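Long-range contacts in protein 1d10 (PDB 1T9F), which is of unknown function but, as a secreted-type MIR-domain beta-trefoil related to SDF2, probably works in the endoplasmic reticulum or secretory pathway: residues S11-I16 and W53-A58; S39-K44 and R152-Q157; F91-S96 and E159-D164. One frame throughout, in Å; residues are numbered along the deposited sequence.

Contact 1: S11-I16 and W53-A58; sequences SVLKFI and WQIFPA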
# COMPACT_ATOMS: atom_id res chain seq x y z
N SER A 11 -0.44 10.19 -9.60
CA SER A 11 0.68 9.58 -10.30
C SER A 11 0.49 8.07 -10.14
O SER A 11 -0.20 7.63 -9.22
CB SER A 11 2.01 10.03 -9.68
OG SER A 11 2.06 9.72 -8.30
N VAL A 12 1.08 7.28 -11.04
CA VAL A 12 0.96 5.83 -10.97
C VAL A 12 2.36 5.29 -10.77
O VAL A 12 3.28 5.63 -11.52
CB VAL A 12 0.41 5.23 -12.28
CG1 VAL A 12 0.42 3.72 -12.19
CG2 VAL A 12 -0.99 5.73 -12.53
N LEU A 13 2.54 4.44 -9.76
CA LEU A 13 3.86 3.90 -9.49
C LEU A 13 3.85 2.57 -8.74
O LEU A 13 2.79 2.04 -8.42
CB LEU A 13 4.66 4.95 -8.71
CG LEU A 13 3.83 5.73 -7.69
CD1 LEU A 13 3.51 4.83 -6.53
CD2 LEU A 13 4.56 6.97 -7.23
N LYS A 14 5.04 2.04 -8.50
CA LYS A 14 5.21 0.78 -7.78
C LYS A 14 5.76 1.08 -6.40
O LYS A 14 6.56 2.01 -6.23
CB LYS A 14 6.20 -0.12 -8.52
CG LYS A 14 5.80 -0.50 -9.93
CD LYS A 14 7.02 -0.99 -10.70
CE LYS A 14 6.69 -1.27 -12.15
NZ LYS A 14 7.93 -1.27 -12.99
N PHE A 15 5.34 0.30 -5.41
CA PHE A 15 5.81 0.45 -4.04
C PHE A 15 6.70 -0.75 -3.74
O PHE A 15 6.23 -1.88 -3.66
CB PHE A 15 4.63 0.48 -3.06
CG PHE A 15 3.82 1.75 -3.12
CD1 PHE A 15 2.93 1.97 -4.16
CD2 PHE A 15 4.01 2.75 -2.17
CE1 PHE A 15 2.23 3.17 -4.25
CE2 PHE A 15 3.32 3.95 -2.25
CZ PHE A 15 2.43 4.16 -3.30
N ILE A 16 7.99 -0.48 -3.58
CA ILE A 16 8.97 -1.54 -3.32
C ILE A 16 9.36 -1.63 -1.85
O ILE A 16 9.69 -0.61 -1.22
CB ILE A 16 10.25 -1.31 -4.16
CG1 ILE A 16 9.88 -1.26 -5.65
CG2 ILE A 16 11.28 -2.41 -3.88
CD1 ILE A 16 11.07 -1.01 -6.54
N TRP A 53 -0.02 1.02 -8.74
CA TRP A 53 -0.99 1.67 -7.88
C TRP A 53 -1.08 3.16 -8.20
O TRP A 53 -0.08 3.78 -8.57
CB TRP A 53 -0.60 1.51 -6.41
CG TRP A 53 -0.46 0.11 -5.98
CD1 TRP A 53 0.61 -0.72 -6.19
CD2 TRP A 53 -1.42 -0.65 -5.25
NE1 TRP A 53 0.36 -1.96 -5.64
CE2 TRP A 53 -0.88 -1.94 -5.05
CE3 TRP A 53 -2.70 -0.37 -4.73
CZ2 TRP A 53 -1.56 -2.94 -4.36
CZ3 TRP A 53 -3.38 -1.36 -4.05
CH2 TRP A 53 -2.81 -2.64 -3.87
N GLN A 54 -2.26 3.73 -8.04
CA GLN A 54 -2.43 5.14 -8.30
C GLN A 54 -2.73 5.90 -7.03
O GLN A 54 -3.63 5.55 -6.26
CB GLN A 54 -3.56 5.37 -9.31
CG GLN A 54 -3.76 6.84 -9.65
CD GLN A 54 -4.65 7.01 -10.86
OE1 GLN A 54 -5.60 6.26 -11.05
NE2 GLN A 54 -4.34 8.01 -11.69
N ILE A 55 -1.97 6.96 -6.80
CA ILE A 55 -2.16 7.79 -5.62
C ILE A 55 -3.38 8.68 -5.76
O ILE A 55 -3.50 9.43 -6.73
CB ILE A 55 -0.92 8.66 -5.36
CG1 ILE A 55 0.30 7.76 -5.16
CG2 ILE A 55 -1.14 9.54 -4.13
CD1 ILE A 55 1.58 8.50 -5.08
N PHE A 56 -4.29 8.57 -4.79
CA PHE A 56 -5.52 9.37 -4.75
C PHE A 56 -5.52 10.24 -3.50
O PHE A 56 -4.88 9.91 -2.51
CB PHE A 56 -6.75 8.46 -4.68
CG PHE A 56 -7.34 8.12 -6.02
CD1 PHE A 56 -6.63 7.38 -6.95
CD2 PHE A 56 -8.62 8.55 -6.34
CE1 PHE A 56 -7.19 7.05 -8.18
CE2 PHE A 56 -9.19 8.23 -7.59
CZ PHE A 56 -8.47 7.48 -8.50
N PRO A 57 -6.25 11.37 -3.54
CA PRO A 57 -6.28 12.22 -2.34
C PRO A 57 -7.07 11.45 -1.29
O PRO A 57 -7.75 10.48 -1.63
CB PRO A 57 -7.00 13.48 -2.83
CG PRO A 57 -7.93 12.94 -3.88
CD PRO A 57 -7.06 11.95 -4.63
N ALA A 58 -6.97 11.86 -0.03
CA ALA A 58 -7.69 11.19 1.05
C ALA A 58 -9.19 11.17 0.77
O ALA A 58 -9.69 11.97 -0.03
CB ALA A 58 -7.41 11.89 2.37
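Three backbone hydrogen bonds tie Ser11 and Leu13 to Trp53 and Ile55. Leu13 and Trp53 form an antiparallel hydrogen-bonded pair, Leu13 N giving to Trp53 O and Trp53 N to Leu13 O, each at 3.0 Å; a third bond runs from Ile55 N to Ser11 O (3.1 Å). Val12 and Gln54 make the non-hydrogen-bonded pair between them, with a CA-H...O contact, Val12 CA to Trp53 O 3.3 Å.

Aromatic packing follows where the strands splay apart, their axes at 112°. Phe15 and the five-membered ring of Trp53 make an offset edge-to-face pair, the Phe15 edge toward the indole, planes at 87°, and Phe15 CE1 lies 3.9 Å from Trp53 CB. The indole is also held by NE1, which bonds to Leu24 O.

Apolar contacts come from Ile55, which also packs on Leu77. Its CG1 lies beside the backbone N (chi1 -60°), sending CD1 towards the other strand, where it meets Leu13 CD2 at 4.0 Å and Ser11 OG at 3.5 Å; that hydroxyl is bonded to Thr8 O. Trimmed to an alanine, Ile55 would keep its backbone bond but would probably leave Leu13 CD2 without this neighbour and a gap beside Leu77.

On the other face, Val12 CG2 packs against Gln54 CB. Backbone polarity is thus paired within the barrel sheet of the beta-trefoil, while Leu13, Phe15 and Ile55 supply a hydrocarbon interior.

Contact 2: S39-K44 and R152-Q157; sequences SVTAVK and RPIHGQ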
# COMPACT_ATOMS: atom_id res chain seq x y z
N SER A 39 -7.15 -10.15 -1.81
CA SER A 39 -5.87 -10.13 -1.10
C SER A 39 -4.87 -9.12 -1.65
O SER A 39 -5.00 -8.63 -2.78
CB SER A 39 -5.23 -11.51 -1.12
OG SER A 39 -4.85 -11.88 -2.43
N VAL A 40 -3.87 -8.81 -0.83
CA VAL A 40 -2.79 -7.90 -1.19
C VAL A 40 -1.50 -8.61 -0.79
O VAL A 40 -1.40 -9.15 0.31
CB VAL A 40 -2.87 -6.57 -0.40
CG1 VAL A 40 -1.61 -5.74 -0.64
CG2 VAL A 40 -4.11 -5.80 -0.83
N THR A 41 -0.52 -8.62 -1.69
CA THR A 41 0.75 -9.28 -1.40
C THR A 41 1.91 -8.42 -1.89
O THR A 41 1.72 -7.27 -2.30
CB THR A 41 0.86 -10.62 -2.15
OG1 THR A 41 1.01 -10.36 -3.56
CG2 THR A 41 -0.40 -11.47 -1.92
N ALA A 42 3.11 -8.99 -1.83
CA ALA A 42 4.30 -8.32 -2.32
C ALA A 42 4.99 -9.37 -3.18
O ALA A 42 5.21 -10.50 -2.73
CB ALA A 42 5.19 -7.88 -1.17
N VAL A 43 5.35 -9.00 -4.40
CA VAL A 43 5.97 -9.94 -5.32
C VAL A 43 7.42 -9.66 -5.71
O VAL A 43 7.80 -8.52 -5.94
CB VAL A 43 5.15 -10.03 -6.62
CG1 VAL A 43 3.77 -10.59 -6.31
CG2 VAL A 43 5.02 -8.65 -7.25
N LYS A 44 8.21 -10.73 -5.78
CA LYS A 44 9.60 -10.65 -6.18
C LYS A 44 9.56 -10.94 -7.68
O LYS A 44 10.14 -11.91 -8.16
CB LYS A 44 10.43 -11.70 -5.42
CG LYS A 44 11.82 -11.97 -5.97
CD LYS A 44 12.64 -10.70 -6.16
CE LYS A 44 14.01 -11.02 -6.75
NZ LYS A 44 13.91 -11.77 -8.04
N ARG A 152 0.77 -22.02 -3.03
CA ARG A 152 -0.12 -21.93 -4.19
C ARG A 152 -1.48 -21.39 -3.73
O ARG A 152 -1.85 -21.53 -2.57
CB ARG A 152 -0.31 -23.31 -4.82
CG ARG A 152 -1.31 -24.20 -4.09
CD ARG A 152 -0.93 -24.38 -2.62
NE ARG A 152 0.40 -24.96 -2.46
CZ ARG A 152 0.78 -26.12 -2.99
NH1 ARG A 152 -0.08 -26.83 -3.71
NH2 ARG A 152 2.01 -26.58 -2.78
N PRO A 153 -2.24 -20.76 -4.64
CA PRO A 153 -1.97 -20.51 -6.06
C PRO A 153 -1.12 -19.26 -6.31
O PRO A 153 -1.02 -18.79 -7.44
CB PRO A 153 -3.37 -20.36 -6.64
CG PRO A 153 -4.06 -19.61 -5.54
CD PRO A 153 -3.62 -20.36 -4.30
N ILE A 154 -0.53 -18.72 -5.25
CA ILE A 154 0.31 -17.53 -5.34
C ILE A 154 1.62 -17.80 -4.62
O ILE A 154 2.06 -17.02 -3.78
CB ILE A 154 -0.39 -16.30 -4.69
CG1 ILE A 154 -0.92 -16.67 -3.31
CG2 ILE A 154 -1.53 -15.80 -5.59
CD1 ILE A 154 -1.51 -15.48 -2.52
N HIS A 155 2.24 -18.92 -4.96
CA HIS A 155 3.49 -19.36 -4.35
C HIS A 155 4.65 -18.38 -4.35
O HIS A 155 5.05 -17.86 -5.40
CB HIS A 155 3.93 -20.68 -4.98
CG HIS A 155 5.27 -21.16 -4.51
ND1 HIS A 155 6.45 -20.63 -4.98
CD2 HIS A 155 5.61 -22.09 -3.60
CE1 HIS A 155 7.47 -21.23 -4.38
NE2 HIS A 155 6.98 -22.12 -3.53
N GLY A 156 5.22 -18.16 -3.18
CA GLY A 156 6.36 -17.28 -3.05
C GLY A 156 6.03 -15.82 -2.80
O GLY A 156 6.92 -15.02 -2.51
N GLN A 157 4.77 -15.44 -2.93
CA GLN A 157 4.38 -14.05 -2.70
C GLN A 157 4.37 -13.76 -1.20
O GLN A 157 3.93 -14.59 -0.40
CB GLN A 157 3.02 -13.78 -3.34
CG GLN A 157 3.05 -13.91 -4.86
CD GLN A 157 1.75 -13.52 -5.53
OE1 GLN A 157 1.05 -12.62 -5.08
NE2 GLN A 157 1.44 -14.17 -6.65
O HOH W 1 6.68 -13.27 -5.35
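Gln157 reaches Thr41 through an extended side chain: CG lies beside its own backbone N (chi1 -65°) and the chain then runs straight through CG, carrying the amide to the strand 39-43. Thr41 meets it with OG1 placed between its backbone N and carbonyl carbon (chi1 71°), while the methyl CG2 is left to face the loop.

The hydroxyl is the donor in the one direct hydrogen bond between the segments, Thr41 OG1 to Gln157 OE1 at 2.7 Å. It approaches in the plane of the amide carbonyl, at 145° to the C=O, which helps set how the amide is turned. Val43 runs alongside the glutamine, pointing the same way, and lays CG1 3.6 Å from Gln157 CD, so the amide is bordered by a methyl as well as gripped by a hydroxyl. Thr41 CG2 makes a looser contact with Ile154 CD1 at 4.2 Å.

A water adds a second polar link, accepting from Lys44 N at 3.0 Å and giving a weak bond to Gly156 O. Behind these contacts, residues 154-157 form a type II beta turn with Gly156 at its third position, where a positive phi suits glycine. The turn ends where strand 158-163 begins, and Ala42 is linked to Arg158 by backbone hydrogen bonding, beside strand 38-43. Such a junction, in which a loop of the third MIR repeat meets a strand of the first, belongs to the hairpin cap (hairpin triplet) of a beta-trefoil, which closes one end of the barrel.

Contact 3: F91-S96 and E159-D164; sequences FTAPLS and EVVGTD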
# COMPACT_ATOMS: atom_id res chain seq x y z
N PHE A 91 -9.71 -7.04 11.07
CA PHE A 91 -9.77 -8.46 10.78
C PHE A 91 -8.35 -8.97 10.98
O PHE A 91 -7.40 -8.20 10.92
CB PHE A 91 -10.24 -8.74 9.34
CG PHE A 91 -11.69 -8.41 9.10
CD1 PHE A 91 -12.08 -7.14 8.69
CD2 PHE A 91 -12.68 -9.38 9.31
CE1 PHE A 91 -13.43 -6.84 8.47
CE2 PHE A 91 -14.02 -9.09 9.09
CZ PHE A 91 -14.40 -7.81 8.67
N THR A 92 -8.21 -10.27 11.23
CA THR A 92 -6.89 -10.84 11.46
C THR A 92 -6.22 -11.22 10.14
O THR A 92 -6.89 -11.69 9.21
CB THR A 92 -7.00 -12.09 12.37
OG1 THR A 92 -5.70 -12.42 12.88
CG2 THR A 92 -7.54 -13.27 11.58
N ALA A 93 -4.91 -11.01 10.05
CA ALA A 93 -4.15 -11.33 8.85
C ALA A 93 -4.38 -12.80 8.48
O ALA A 93 -4.71 -13.61 9.34
CB ALA A 93 -2.66 -11.07 9.08
N PRO A 94 -4.19 -13.15 7.20
CA PRO A 94 -4.38 -14.53 6.73
C PRO A 94 -3.41 -15.58 7.28
O PRO A 94 -3.83 -16.67 7.64
CB PRO A 94 -4.29 -14.39 5.22
CG PRO A 94 -3.34 -13.25 5.04
CD PRO A 94 -3.83 -12.27 6.08
N LEU A 95 -2.12 -15.26 7.34
CA LEU A 95 -1.14 -16.21 7.85
C LEU A 95 -0.52 -15.78 9.17
O LEU A 95 0.06 -16.60 9.89
CB LEU A 95 -0.02 -16.42 6.82
CG LEU A 95 -0.41 -16.92 5.43
CD1 LEU A 95 0.83 -17.00 4.55
CD2 LEU A 95 -1.09 -18.28 5.53
N SER A 96 -0.64 -14.50 9.49
CA SER A 96 -0.09 -13.99 10.74
C SER A 96 -1.22 -13.55 11.66
O SER A 96 -1.68 -12.41 11.60
CB SER A 96 0.86 -12.83 10.47
OG SER A 96 2.00 -13.28 9.76
N GLU A 159 3.37 -12.07 2.44
CA GLU A 159 2.17 -11.62 3.12
C GLU A 159 2.34 -10.16 3.54
O GLU A 159 3.37 -9.78 4.09
CB GLU A 159 1.89 -12.47 4.37
CG GLU A 159 0.71 -11.97 5.21
CD GLU A 159 0.58 -12.68 6.56
OE1 GLU A 159 1.62 -12.99 7.18
OE2 GLU A 159 -0.56 -12.90 7.01
N VAL A 160 1.32 -9.36 3.24
CA VAL A 160 1.29 -7.95 3.59
C VAL A 160 0.25 -7.80 4.70
O VAL A 160 -0.88 -8.29 4.58
CB VAL A 160 0.87 -7.09 2.38
CG1 VAL A 160 0.68 -5.63 2.81
CG2 VAL A 160 1.91 -7.17 1.27
N VAL A 161 0.63 -7.13 5.79
CA VAL A 161 -0.29 -6.97 6.91
C VAL A 161 -0.14 -5.62 7.60
O VAL A 161 0.68 -4.79 7.22
CB VAL A 161 -0.07 -8.05 7.98
CG1 VAL A 161 -0.15 -9.44 7.36
CG2 VAL A 161 1.27 -7.84 8.66
N GLY A 162 -0.95 -5.44 8.64
CA GLY A 162 -0.92 -4.21 9.41
C GLY A 162 -0.34 -4.52 10.78
O GLY A 162 -0.90 -5.32 11.53
N THR A 163 0.79 -3.91 11.10
CA THR A 163 1.43 -4.15 12.38
C THR A 163 1.21 -2.99 13.33
O THR A 163 1.22 -1.83 12.92
CB THR A 163 2.94 -4.38 12.20
OG1 THR A 163 3.52 -3.24 11.55
CG2 THR A 163 3.18 -5.62 11.34
N ASP A 164 1.00 -3.29 14.61
CA ASP A 164 0.81 -2.24 15.60
C ASP A 164 2.07 -1.39 15.70
O ASP A 164 1.99 -0.19 15.90
CB ASP A 164 0.47 -2.83 16.98
CG ASP A 164 -0.90 -3.46 17.03
OD1 ASP A 164 -1.88 -2.82 16.57
OD2 ASP A 164 -1.02 -4.61 17.52
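The carboxylate of Glu159 is gripped by three donors from Leu95 and Ser96. OE2 accepts two backbone amides: Leu95 N, 2.8 Å away, comes from above the carboxylate plane, 44° out of it, whereas Ser96 N, 3.0 Å away, uses the syn lone pair of OE2. The other oxygen, OE1, takes the hydroxyl of Ser96 at 2.6 Å from OG, met on the syn side and close to the plane. OE1 is also bonded to Ser146 OG, from the neighbouring strand 142-146. With both oxygens engaged, the group can hardly rotate, and the gathering of N-H and O-H dipoles probably stabilises its negative charge in this buried setting.

Carbon atoms also border OE2. Pro94 CG lies 3.4 Å from Glu159 OE2, and Ala93 CB stands beside it as well. Two residues along the strand, Val161 CG1 is pressed by Ala93 CB at 3.5 Å, tighter than usual for two carbons, so this corner of the loop sits closely against the strand.

What brings the acid here is an extended side chain: CG stands opposite the backbone N (chi1 175°) and the chain continues straight, lifting the carboxylate from the strand to the loop joining strands 85-89 and 100-105. The backbone of Glu159 is paired with Ser146 and Gln148. Across the loop, Ala93 makes a backbone hydrogen bond with His99, near where strand 100-105 begins. A buried acid from strand 158-163 thereby fastens this loop, a link between hairpins of two MIR repeats in the beta-trefoil fold.

Contact 1 lies in the six-stranded antiparallel barrel, where strands 12-17 and 53-57 are neighbours, whereas contacts 2 and 3 each join a loop to a strand of the second antiparallel sheet, in which strands 38-43 and 158-163 are paired. The centres of contacts 2 and 3 are about 14 Å apart and they touch, Val160 CG2 packing on Thr41 C at 3.4 Å. Contact 1 is about 20 Å from contact 2 and 21 Å from contact 3, centre to centre. Along the chain contact 1 closes before contact 3 opens, while contact 2 interleaves with both. Local closure of the first MIR repeat is thus joined to long-range links that bring the first and second repeats against the third.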